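Local coordinates for CDC48 domain-containing protein (PDB 4UZR), which is of unknown function but forms hexamers and dodecamers with a 12-bladed beta-propeller, and may bind ATP, at residues V12-D17 with I39-K44; I93-E98 with L103-N108. All coordinates share one frame; numbering follows the deposited sequence.

Interaction 1: V12-D17 with I39-K44; sequences VELPPD and ISILGK
The backbone of I41, the residue whose side chain meets L14 and P15, is held by two hydrogen bonds to K44, each 2.9 Å: K44 N to I41 O closes a type I' beta turn, and I41 N to K44 O completes the pair across the two-residue hairpin. L42 and G43 fill the corner, both with positive phi, and the hairpin passes from strand 36-41 into strand 44-54. It belongs to the mixed sheet of the N-terminal domain, which falls in the CDC48 domain 2 family and fits the beta-clam fold. No hydrogen bond crosses to 12-17, an irregular run leading into helix 18-26; the contact is purely apolar and rests on three residues.

I41 divides its two branches between two partners. With chi1 at -62°, CG2 stands anti to the backbone N and rests against the rim of the proline ring, where P15 CG lies 3.7 Å from I41 CG2. P15 CD is almost as near to that methyl, 3.8 Å from I41 CG2, so the methyl faces the CG–CD bond edge-on. The other branch leaves beside the backbone N and stays extended (chi2 -180°), carrying CD1 to L14. There the two side chains meet at roughly a right angle, methyl against methyl.

F48 of strand 44-54 touches both L14 and I41, while F18 at the start of helix 18-26 packs on I41, so the little cluster joins loop, strand 36-41 and helix. A second subunit takes hold of the loop as well: its T70 hydroxyl bonds to V12 O, L14 makes backbone hydrogen bonds to it, and its I66 packs on P16. Within the chain, the leucine's share of the contact is one terminal methyl, L14 CD2, 3.9 Å from I41 CD1.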
ATOM      1  N   VAL A  12     -18.688 -20.397 -25.305  1.00 63.20           N
ATOM      2  CA  VAL A  12     -18.646 -21.627 -26.080  1.00 58.86           C
ATOM      3  C   VAL A  12     -18.273 -21.311 -27.533  1.00 53.95           C
ATOM      4  O   VAL A  12     -18.356 -20.161 -27.963  1.00 45.36           O
ATOM      5  CB  VAL A  12     -20.016 -22.349 -26.005  1.00 58.68           C
ATOM      6  CG1 VAL A  12     -21.083 -21.551 -26.746  1.00 54.07           C
ATOM      7  CG2 VAL A  12     -19.925 -23.783 -26.524  1.00 66.34           C
ATOM      8  N   GLU A  13     -17.848 -22.327 -28.279  1.00 54.96           N
ATOM      9  CA  GLU A  13     -17.491 -22.157 -29.684  1.00 54.49           C
ATOM     10  C   GLU A  13     -18.725 -22.067 -30.574  1.00 60.12           C
ATOM     11  O   GLU A  13     -19.668 -22.843 -30.428  1.00 77.89           O
ATOM     12  CB  GLU A  13     -16.597 -23.308 -30.146  1.00 54.08           C
ATOM     13  CG  GLU A  13     -15.260 -23.373 -29.430  1.00 66.66           C
ATOM     14  CD  GLU A  13     -14.405 -24.524 -29.907  1.00 85.19           C
ATOM     15  OE1 GLU A  13     -14.765 -25.145 -30.930  1.00 84.83           O
ATOM     16  OE2 GLU A  13     -13.372 -24.807 -29.262  1.00 95.57           O
ATOM     17  N   LEU A  14     -18.709 -21.111 -31.499  1.00 58.09           N
ATOM     18  CA  LEU A  14     -19.853 -20.866 -32.370  1.00 67.55           C
ATOM     19  C   LEU A  14     -19.547 -21.178 -33.831  1.00 73.14           C
ATOM     20  O   LEU A  14     -18.425 -20.983 -34.294  1.00 71.02           O
ATOM     21  CB  LEU A  14     -20.294 -19.404 -32.258  1.00 66.56           C
ATOM     22  CG  LEU A  14     -20.702 -18.892 -30.878  1.00 64.31           C
ATOM     23  CD1 LEU A  14     -20.973 -17.398 -30.936  1.00 74.94           C
ATOM     24  CD2 LEU A  14     -21.921 -19.641 -30.369  1.00 56.72           C
ATOM     25  N   PRO A  15     -20.556 -21.665 -34.567  1.00 82.62           N
ATOM     26  CA  PRO A  15     -20.439 -21.742 -36.024  1.00 74.90           C
ATOM     27  C   PRO A  15     -20.415 -20.323 -36.580  1.00 70.17           C
ATOM     28  O   PRO A  15     -21.064 -19.449 -36.010  1.00 69.38           O
ATOM     29  CB  PRO A  15     -21.724 -22.460 -36.439  1.00 69.82           C
ATOM     30  CG  PRO A  15     -22.687 -22.165 -35.347  1.00 82.38           C
ATOM     31  CD  PRO A  15     -21.866 -22.145 -34.093  1.00 81.18           C
ATOM     32  N   PRO A  16     -19.656 -20.088 -37.658  1.00 71.11           N
ATOM     33  CA  PRO A  16     -19.447 -18.725 -38.162  1.00 75.48           C
ATOM     34  C   PRO A  16     -20.713 -18.068 -38.725  1.00 88.53           C
ATOM     35  O   PRO A  16     -20.752 -16.845 -38.855  1.00 94.61           O
ATOM     36  CB  PRO A  16     -18.386 -18.896 -39.261  1.00 87.31           C
ATOM     37  CG  PRO A  16     -18.094 -20.368 -39.349  1.00 91.96           C
ATOM     38  CD  PRO A  16     -19.121 -21.112 -38.569  1.00 89.12           C
ATOM     39  N   ASP A  17     -21.723 -18.868 -39.055  1.00 98.09           N
ATOM     40  CA  ASP A  17     -22.960 -18.347 -39.637  1.00 97.19           C
ATOM     41  C   ASP A  17     -24.130 -18.241 -38.650  1.00 94.06           C
ATOM     42  O   ASP A  17     -25.282 -18.117 -39.067  1.00101.17           O
ATOM     43  CB  ASP A  17     -23.367 -19.181 -40.855  1.00 97.35           C
ATOM     44  CG  ASP A  17     -23.551 -20.647 -40.522  1.00102.46           C
ATOM     45  OD1 ASP A  17     -22.925 -21.121 -39.552  1.00 97.11           O
ATOM     46  OD2 ASP A  17     -24.318 -21.330 -41.235  1.00118.89           O
ATOM     47  N   ILE A  39     -31.022 -18.160 -28.104  1.00101.86           N
ATOM     48  CA  ILE A  39     -31.102 -18.585 -29.499  1.00 99.52           C
ATOM     49  C   ILE A  39     -30.608 -20.019 -29.687  1.00 83.07           C
ATOM     50  O   ILE A  39     -29.553 -20.396 -29.181  1.00 84.38           O
ATOM     51  CB  ILE A  39     -30.322 -17.616 -30.417  1.00 99.88           C
ATOM     52  CG1 ILE A  39     -31.202 -16.421 -30.788  1.00110.12           C
ATOM     53  CG2 ILE A  39     -29.826 -18.325 -31.670  1.00 93.86           C
ATOM     54  CD1 ILE A  39     -30.509 -15.085 -30.657  1.00108.29           C
ATOM     55  N   SER A  40     -31.385 -20.819 -30.409  1.00 92.85           N
ATOM     56  CA  SER A  40     -31.030 -22.211 -30.656  1.00100.55           C
ATOM     57  C   SER A  40     -29.936 -22.353 -31.709  1.00117.44           C
ATOM     58  O   SER A  40     -30.101 -21.936 -32.856  1.00127.04           O
ATOM     59  CB  SER A  40     -32.260 -23.015 -31.078  1.00104.75           C
ATOM     60  OG  SER A  40     -31.929 -24.382 -31.260  1.00108.22           O
ATOM     61  N   ILE A  41     -28.820 -22.949 -31.305  1.00119.66           N
ATOM     62  CA  ILE A  41     -27.720 -23.245 -32.213  1.00108.91           C
ATOM     63  C   ILE A  41     -27.373 -24.726 -32.129  1.00116.33           C
ATOM     64  O   ILE A  41     -27.088 -25.245 -31.047  1.00120.53           O
ATOM     65  CB  ILE A  41     -26.472 -22.412 -31.874  1.00 96.18           C
ATOM     66  CG1 ILE A  41     -26.767 -20.921 -32.038  1.00 98.84           C
ATOM     67  CG2 ILE A  41     -25.302 -22.824 -32.752  1.00 84.83           C
ATOM     68  CD1 ILE A  41     -25.587 -20.027 -31.733  1.00 97.53           C
ATOM     69  N   LEU A  42     -27.406 -25.397 -33.278  1.00115.92           N
ATOM     70  CA  LEU A  42     -27.113 -26.827 -33.376  1.00118.80           C
ATOM     71  C   LEU A  42     -27.944 -27.682 -32.417  1.00120.37           C
ATOM     72  O   LEU A  42     -27.520 -28.766 -32.017  1.00127.22           O
ATOM     73  CB  LEU A  42     -25.618 -27.093 -33.166  1.00121.25           C
ATOM     74  CG  LEU A  42     -24.660 -26.388 -34.128  1.00119.60           C
ATOM     75  CD1 LEU A  42     -23.214 -26.617 -33.714  1.00118.96           C
ATOM     76  CD2 LEU A  42     -24.891 -26.853 -35.557  1.00121.72           C
ATOM     77  N   GLY A  43     -29.126 -27.192 -32.055  1.00119.60           N
ATOM     78  CA  GLY A  43     -30.023 -27.933 -31.187  1.00125.91           C
ATOM     79  C   GLY A  43     -29.902 -27.593 -29.712  1.00115.05           C
ATOM     80  O   GLY A  43     -30.589 -28.183 -28.877  1.00121.81           O
ATOM     81  N   LYS A  44     -29.032 -26.645 -29.383  1.00106.83           N
ATOM     82  CA  LYS A  44     -28.846 -26.248 -27.990  1.00107.74           C
ATOM     83  C   LYS A  44     -29.029 -24.746 -27.820  1.00103.67           C
ATOM     84  O   LYS A  44     -28.544 -23.959 -28.628  1.00102.15           O
ATOM     85  CB  LYS A  44     -27.458 -26.664 -27.496  1.00 89.34           C
TER

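Interaction 2: I93-E98 with L103-N108; sequences IVVITE and LIFNQN
I93 and F105 face each other as an antiparallel hydrogen-bonded pair in a beta hairpin, the middle of a four-stranded antiparallel sheet consistent with a propeller blade. Four backbone hydrogen bonds join the strands. I93 N gives to F105 O at 2.9 Å, almost straight at 178°, yet the donor stands above the carbonyl plane; F105 N returns to I93 O in the carbonyl plane. V95 and L103 exchange the second couple, with L103 N 2.9 Å from V95 O. V94 and I104 between them form the non-hydrogen-bonded pair, and I104 CA makes a CA-H...O contact with I93 O at 3.6 Å.

The apolar contacts lie chiefly on the face of I93, V95, L103 and F105. With V95 CG1 anti to the backbone N (chi1 -179°), CG2 lies beside that N and comes to the edge of the phenyl ring, near its plane, 4.0 Å from F105 CE2. T97 CG2 and L103 CD1 meet at 3.9 Å. L138 of a third subunit covers I93 and V95, whereas V125 of the same chain covers V94 on the other face.

Side-chain polar groups serve the turns. T97 OG1 accepts from E101 N across the hairpin turn. N106 OD1 takes N108 N, 3.1 Å away, in an Asx turn, and also E110 N. Polar work thus stays with backbone and chain reversals, leaving apolar side chains to pack on both faces, I93 and V95 also against a neighbouring subunit.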
ATOM      1  N   ILE A  93     -19.863   7.624  -7.134  1.00 54.05           N
ATOM      2  CA  ILE A  93     -20.039   8.615  -8.184  1.00 49.38           C
ATOM      3  C   ILE A  93     -20.968   9.711  -7.668  1.00 46.96           C
ATOM      4  O   ILE A  93     -22.118   9.448  -7.332  1.00 47.38           O
ATOM      5  CB  ILE A  93     -20.614   7.981  -9.471  1.00 56.66           C
ATOM      6  CG1 ILE A  93     -19.719   6.832  -9.941  1.00 63.05           C
ATOM      7  CG2 ILE A  93     -20.747   9.021 -10.572  1.00 53.74           C
ATOM      8  CD1 ILE A  93     -20.330   5.980 -11.029  1.00 65.85           C
ATOM      9  N   VAL A  94     -20.451  10.933  -7.573  1.00 51.17           N
ATOM     10  CA  VAL A  94     -21.222  12.048  -7.031  1.00 43.90           C
ATOM     11  C   VAL A  94     -21.537  13.062  -8.124  1.00 46.49           C
ATOM     12  O   VAL A  94     -20.635  13.555  -8.799  1.00 50.20           O
ATOM     13  CB  VAL A  94     -20.475  12.748  -5.874  1.00 50.72           C
ATOM     14  CG1 VAL A  94     -21.279  13.933  -5.357  1.00 45.66           C
ATOM     15  CG2 VAL A  94     -20.197  11.765  -4.747  1.00 35.53           C
ATOM     16  N   VAL A  95     -22.822  13.363  -8.293  1.00 48.22           N
ATOM     17  CA  VAL A  95     -23.292  14.256  -9.348  1.00 51.43           C
ATOM     18  C   VAL A  95     -23.963  15.496  -8.771  1.00 59.00           C
ATOM     19  O   VAL A  95     -24.769  15.400  -7.845  1.00 40.11           O
ATOM     20  CB  VAL A  95     -24.300  13.539 -10.275  1.00 50.43           C
ATOM     21  CG1 VAL A  95     -24.774  14.466 -11.388  1.00 42.00           C
ATOM     22  CG2 VAL A  95     -23.690  12.274 -10.843  1.00 44.67           C
ATOM     23  N   ILE A  96     -23.618  16.658  -9.317  1.00 48.27           N
ATOM     24  CA  ILE A  96     -24.231  17.918  -8.916  1.00 52.80           C
ATOM     25  C   ILE A  96     -24.878  18.564 -10.136  1.00 58.76           C
ATOM     26  O   ILE A  96     -24.235  18.694 -11.174  1.00 64.73           O
ATOM     27  CB  ILE A  96     -23.183  18.882  -8.333  1.00 51.39           C
ATOM     28  CG1 ILE A  96     -22.329  18.171  -7.280  1.00 49.11           C
ATOM     29  CG2 ILE A  96     -23.856  20.108  -7.741  1.00 53.08           C
ATOM     30  CD1 ILE A  96     -21.053  18.910  -6.928  1.00 66.41           C
ATOM     31  N   THR A  97     -26.146  18.958 -10.018  1.00 51.60           N
ATOM     32  CA  THR A  97     -26.877  19.505 -11.164  1.00 53.80           C
ATOM     33  C   THR A  97     -26.907  21.031 -11.169  1.00 63.08           C
ATOM     34  O   THR A  97     -26.393  21.679 -10.258  1.00 71.65           O
ATOM     35  CB  THR A  97     -28.325  18.990 -11.233  1.00 57.37           C
ATOM     36  OG1 THR A  97     -29.131  19.693 -10.278  1.00 58.23           O
ATOM     37  CG2 THR A  97     -28.383  17.491 -10.967  1.00 50.93           C
ATOM     38  N   GLU A  98     -27.530  21.588 -12.202  1.00 75.57           N
ATOM     39  CA  GLU A  98     -27.603  23.029 -12.387  1.00 97.73           C
ATOM     40  C   GLU A  98     -28.405  23.707 -11.278  1.00 99.56           C
ATOM     41  O   GLU A  98     -28.064  24.803 -10.836  1.00101.63           O
ATOM     42  CB  GLU A  98     -28.247  23.351 -13.739  1.00118.22           C
ATOM     43  CG  GLU A  98     -27.435  22.933 -14.967  1.00133.01           C
ATOM     44  CD  GLU A  98     -25.961  23.286 -14.879  1.00140.73           C
ATOM     45  OE1 GLU A  98     -25.624  24.399 -14.423  1.00136.10           O
ATOM     46  OE2 GLU A  98     -25.136  22.434 -15.272  1.00150.14           O
ATOM     47  N   LEU A 103     -26.777  13.987  -6.298  1.00 47.24           N
ATOM     48  CA  LEU A 103     -27.126  12.575  -6.405  1.00 40.72           C
ATOM     49  C   LEU A 103     -25.893  11.700  -6.217  1.00 51.56           C
ATOM     50  O   LEU A 103     -24.840  11.961  -6.795  1.00 52.18           O
ATOM     51  CB  LEU A 103     -27.772  12.287  -7.759  1.00 39.98           C
ATOM     52  CG  LEU A 103     -29.099  13.001  -8.025  1.00 52.41           C
ATOM     53  CD1 LEU A 103     -28.898  14.195  -8.947  1.00 50.31           C
ATOM     54  CD2 LEU A 103     -30.108  12.033  -8.614  1.00 48.92           C
ATOM     55  N   ILE A 104     -26.032  10.657  -5.406  1.00 49.33           N
ATOM     56  CA  ILE A 104     -24.924   9.763  -5.106  1.00 45.12           C
ATOM     57  C   ILE A 104     -25.213   8.335  -5.561  1.00 54.37           C
ATOM     58  O   ILE A 104     -26.226   7.735  -5.171  1.00 72.64           O
ATOM     59  CB  ILE A 104     -24.591   9.769  -3.602  1.00 50.97           C
ATOM     60  CG1 ILE A 104     -24.241  11.188  -3.144  1.00 45.85           C
ATOM     61  CG2 ILE A 104     -23.442   8.817  -3.303  1.00 43.56           C
ATOM     62  CD1 ILE A 104     -24.114  11.332  -1.644  1.00 38.18           C
ATOM     63  N   PHE A 105     -24.312   7.818  -6.395  1.00 44.57           N
ATOM     64  CA  PHE A 105     -24.395   6.475  -6.953  1.00 56.64           C
ATOM     65  C   PHE A 105     -23.197   5.642  -6.505  1.00 62.98           C
ATOM     66  O   PHE A 105     -22.162   6.186  -6.117  1.00 52.83           O
ATOM     67  CB  PHE A 105     -24.372   6.534  -8.482  1.00 57.82           C
ATOM     68  CG  PHE A 105     -25.487   7.339  -9.087  1.00 61.21           C
ATOM     69  CD1 PHE A 105     -26.695   6.743  -9.407  1.00 49.26           C
ATOM     70  CD2 PHE A 105     -25.317   8.688  -9.357  1.00 60.80           C
ATOM     71  CE1 PHE A 105     -27.719   7.479  -9.974  1.00 56.72           C
ATOM     72  CE2 PHE A 105     -26.339   9.432  -9.925  1.00 52.11           C
ATOM     73  CZ  PHE A 105     -27.542   8.825 -10.233  1.00 56.17           C
ATOM     74  N   ASN A 106     -23.335   4.320  -6.567  1.00 67.26           N
ATOM     75  CA  ASN A 106     -22.190   3.430  -6.386  1.00 63.88           C
ATOM     76  C   ASN A 106     -21.591   3.018  -7.729  1.00 75.73           C
ATOM     77  O   ASN A 106     -21.944   3.575  -8.769  1.00 69.72           O
ATOM     78  CB  ASN A 106     -22.545   2.203  -5.537  1.00 53.74           C
ATOM     79  CG  ASN A 106     -23.597   1.319  -6.183  1.00 68.84           C
ATOM     80  OD1 ASN A 106     -24.066   1.588  -7.289  1.00 73.92           O
ATOM     81  ND2 ASN A 106     -23.967   0.246  -5.493  1.00 70.44           N
ATOM     82  N   GLN A 107     -20.697   2.034  -7.706  1.00 85.92           N
ATOM     83  CA  GLN A 107     -19.991   1.609  -8.912  1.00 74.60           C
ATOM     84  C   GLN A 107     -20.879   0.840  -9.896  1.00 81.47           C
ATOM     85  O   GLN A 107     -20.471   0.573 -11.025  1.00 78.80           O
ATOM     86  CB  GLN A 107     -18.767   0.771  -8.541  1.00 77.43           C
ATOM     87  N   ASN A 108     -22.087   0.487  -9.465  1.00 85.70           N
ATOM     88  CA  ASN A 108     -23.051  -0.184 -10.334  1.00 79.03           C
ATOM     89  C   ASN A 108     -24.078   0.788 -10.900  1.00 71.91           C
ATOM     90  O   ASN A 108     -25.067   0.376 -11.510  1.00 63.77           O
ATOM     91  CB  ASN A 108     -23.776  -1.293  -9.570  1.00 90.26           C
ATOM     92  CG  ASN A 108     -22.891  -2.490  -9.295  1.00102.56           C
ATOM     93  OD1 ASN A 108     -21.693  -2.468  -9.575  1.00103.17           O
ATOM     94  ND2 ASN A 108     -23.480  -3.545  -8.741  1.00107.83           N
TER

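Overall arrangement
From the N terminus, the chain runs through strand 3-8 into the loop of interaction 1, then through helix 18-26 and on to strand 36-41, where I39-K44 comes back against V12-D17. That contact closes a loop of 21 intervening residues holding the helix. Strand 44-54 and the rest of the N-terminal domain follow before the chain enters the C-terminal sheet. There interaction 2 closes a far shorter loop, with four residues between its segments, at the turn of hairpin 92-97/101-106. Interactions 1 and 2 are in series, neither nesting nor crossing, with centres 41 Å apart and nearest atoms about 24 Å apart. Each therefore ties its own domain internally, and each adjoins other subunits.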